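PDB 3GRF: ornithine carbamoyltransferase from Giardia intestinalis, which probably catalyses carbamoyl transfer from carbamoyl phosphate to ornithine, or the reverse reaction in arginine degradation. Local coordinates for residues P262-M270 against G288-I296. Residues are numbered along the deposited sequence; the frame is centred on the assembly and turned at random.
Sequences PFQVDDAVM and GEEQTASVI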
# COMPACT_ATOMS: atom_id res chain seq x y z
N PRO A 262 3.54 -31.79 28.15
CA PRO A 262 4.62 -31.67 29.14
C PRO A 262 5.62 -30.51 28.87
O PRO A 262 6.52 -30.28 29.71
CB PRO A 262 5.33 -33.04 29.06
CG PRO A 262 4.40 -33.94 28.40
CD PRO A 262 3.54 -33.12 27.50
N PHE A 263 5.47 -29.81 27.75
CA PHE A 263 6.37 -28.71 27.40
C PHE A 263 5.73 -27.38 27.39
O PHE A 263 6.31 -26.41 26.87
CB PHE A 263 7.13 -28.99 26.11
CG PHE A 263 8.12 -30.08 26.29
CD1 PHE A 263 9.41 -29.80 26.71
CD2 PHE A 263 7.72 -31.40 26.18
CE1 PHE A 263 10.32 -30.82 26.92
CE2 PHE A 263 8.63 -32.44 26.40
CZ PHE A 263 9.92 -32.16 26.80
N GLN A 264 4.56 -27.31 28.00
CA GLN A 264 3.86 -26.04 28.20
C GLN A 264 4.65 -25.22 29.18
O GLN A 264 5.03 -25.73 30.24
CB GLN A 264 2.49 -26.33 28.82
CG GLN A 264 1.71 -25.08 29.18
CD GLN A 264 0.30 -25.40 29.48
OE1 GLN A 264 -0.01 -25.91 30.53
NE2 GLN A 264 -0.57 -25.18 28.51
N VAL A 265 4.91 -23.95 28.87
CA VAL A 265 5.58 -23.13 29.88
C VAL A 265 4.55 -22.64 30.93
O VAL A 265 3.77 -21.74 30.66
CB VAL A 265 6.45 -21.96 29.29
CG1 VAL A 265 7.12 -21.22 30.37
CG2 VAL A 265 7.51 -22.48 28.29
N ASP A 266 4.54 -23.28 32.10
CA ASP A 266 3.66 -22.89 33.22
C ASP A 266 4.42 -22.25 34.41
O ASP A 266 5.62 -21.93 34.30
CB ASP A 266 2.78 -24.09 33.67
CG ASP A 266 3.60 -25.30 34.17
OD1 ASP A 266 3.02 -26.35 34.36
OD2 ASP A 266 4.82 -25.23 34.40
N ASP A 267 3.74 -22.08 35.54
CA ASP A 267 4.32 -21.41 36.71
C ASP A 267 5.45 -22.28 37.29
O ASP A 267 6.46 -21.74 37.77
CB ASP A 267 3.26 -21.16 37.80
CG ASP A 267 2.29 -19.99 37.48
OD1 ASP A 267 2.51 -19.17 36.57
OD2 ASP A 267 1.28 -19.86 38.21
N ALA A 268 5.29 -23.61 37.27
CA ALA A 268 6.32 -24.51 37.82
C ALA A 268 7.56 -24.51 36.94
O ALA A 268 8.68 -24.70 37.43
CB ALA A 268 5.79 -25.94 37.92
N VAL A 269 7.35 -24.33 35.65
CA VAL A 269 8.48 -24.20 34.73
C VAL A 269 9.23 -22.90 35.05
O VAL A 269 10.43 -22.93 35.25
CB VAL A 269 8.04 -24.31 33.21
CG1 VAL A 269 9.13 -23.81 32.28
CG2 VAL A 269 7.73 -25.75 32.82
N MET A 270 8.52 -21.76 35.12
CA MET A 270 9.16 -20.47 35.40
C MET A 270 9.79 -20.38 36.80
O MET A 270 10.82 -19.70 36.98
CB MET A 270 8.19 -19.30 35.15
CG MET A 270 7.72 -19.16 33.70
SD MET A 270 9.08 -18.85 32.51
CE MET A 270 9.38 -17.06 32.86
N GLY A 288 -3.48 -21.03 26.43
CA GLY A 288 -3.50 -22.33 27.13
C GLY A 288 -2.81 -23.45 26.38
O GLY A 288 -3.02 -24.63 26.69
N GLU A 289 -2.00 -23.08 25.37
CA GLU A 289 -1.21 -24.07 24.63
C GLU A 289 0.26 -23.99 25.03
O GLU A 289 0.64 -24.57 26.03
CB GLU A 289 -1.45 -23.94 23.13
CG GLU A 289 -2.94 -24.13 22.82
CD GLU A 289 -3.25 -24.43 21.36
OE1 GLU A 289 -2.36 -24.20 20.51
OE2 GLU A 289 -4.39 -24.91 21.08
N GLU A 290 1.07 -23.24 24.29
CA GLU A 290 2.52 -23.23 24.53
C GLU A 290 2.88 -22.61 25.89
O GLU A 290 3.93 -22.91 26.47
CB GLU A 290 3.26 -22.54 23.38
CG GLU A 290 2.97 -21.05 23.23
CD GLU A 290 1.75 -20.73 22.39
OE1 GLU A 290 1.46 -19.53 22.19
OE2 GLU A 290 1.07 -21.64 21.88
N GLN A 291 1.98 -21.77 26.41
CA GLN A 291 2.13 -21.27 27.79
C GLN A 291 0.80 -20.94 28.47
O GLN A 291 -0.20 -20.83 27.79
CB GLN A 291 3.08 -20.08 27.84
CG GLN A 291 3.13 -19.31 26.52
CD GLN A 291 2.03 -18.35 26.44
OE1 GLN A 291 1.30 -18.26 25.45
NE2 GLN A 291 1.85 -17.65 27.53
N THR A 292 0.81 -20.85 29.80
CA THR A 292 -0.36 -20.41 30.55
C THR A 292 -0.51 -18.92 30.50
O THR A 292 0.46 -18.21 30.25
CB THR A 292 -0.33 -20.87 32.02
OG1 THR A 292 0.76 -20.26 32.73
CG2 THR A 292 -0.21 -22.40 32.13
N ALA A 293 -1.74 -18.45 30.71
CA ALA A 293 -2.05 -17.04 30.68
C ALA A 293 -1.29 -16.34 31.82
O ALA A 293 -0.79 -15.23 31.65
CB ALA A 293 -3.59 -16.82 30.77
N SER A 294 -1.10 -17.03 32.94
CA SER A 294 -0.32 -16.50 34.08
C SER A 294 1.15 -16.20 33.76
O SER A 294 1.76 -15.39 34.43
CB SER A 294 -0.36 -17.45 35.26
OG SER A 294 0.47 -18.56 35.03
N VAL A 295 1.72 -16.87 32.77
CA VAL A 295 3.14 -16.63 32.39
C VAL A 295 3.16 -15.46 31.42
O VAL A 295 3.83 -14.47 31.65
CB VAL A 295 3.83 -17.90 31.80
CG1 VAL A 295 5.25 -17.61 31.30
CG2 VAL A 295 3.85 -19.05 32.86
N ILE A 296 2.39 -15.56 30.36
CA ILE A 296 2.41 -14.48 29.36
C ILE A 296 1.89 -13.15 29.87
O ILE A 296 2.34 -12.10 29.41
CB ILE A 296 1.73 -14.88 28.01
CG1 ILE A 296 1.84 -13.73 26.96
CG2 ILE A 296 0.28 -15.38 28.21
CD1 ILE A 296 1.91 -14.19 25.50
O HOH W 1 5.68 -25.10 24.75
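A single parallel beta bridge pairs V265 with Q291, where two loops, each leading into a short helix, run side by side in the Asp/Orn-binding domain. V265 N donates to E290 O at 2.8 Å, almost straight (171°), and T292 N returns a bond to V265 O at 3.2 Å. A water donates to both F263 O and E290 O, extending the link beyond the bridge. Q264 adds a side-chain bond: with CG anti to the backbone N (chi1 175°) and the chain extended beyond it, its long arm carries NE2 to E289 O, 2.8 Å away, with the oxygen close to the plane of Q264's own amide. Glutamine suits this place because its amide N-H serves a loop carbonyl while its methylenes cross the other chain beside E289 O.

Side chains of both segments pack on strands 237-240 and 278-281, the latter an outermost strand of the domain's parallel, Rossmann-like sheet; V265 touches V238, and V295 F279. Past the bridge both chains turn into helices, with D266 and T292 at the N-cap positions. D266 OD2 accepts a capping bond from V269 N at 3.0 Å, the N-H approaching almost in line with the C-O bond, as a short acidic side chain readily allows. In the first turn of the other helix, S294 OG donates to D267 OD1 at 2.6 Å from above the carboxylate plane, and receives the T292 hydroxyl, a relay on the exposed side. Inward, branched V295 fills the angle between the chains: CG1 lies 3.8 Å from M270 CG, while CG2 rests 3.5 Å from V265 O. M270, its chain curled back on itself, packs against V238 and F279.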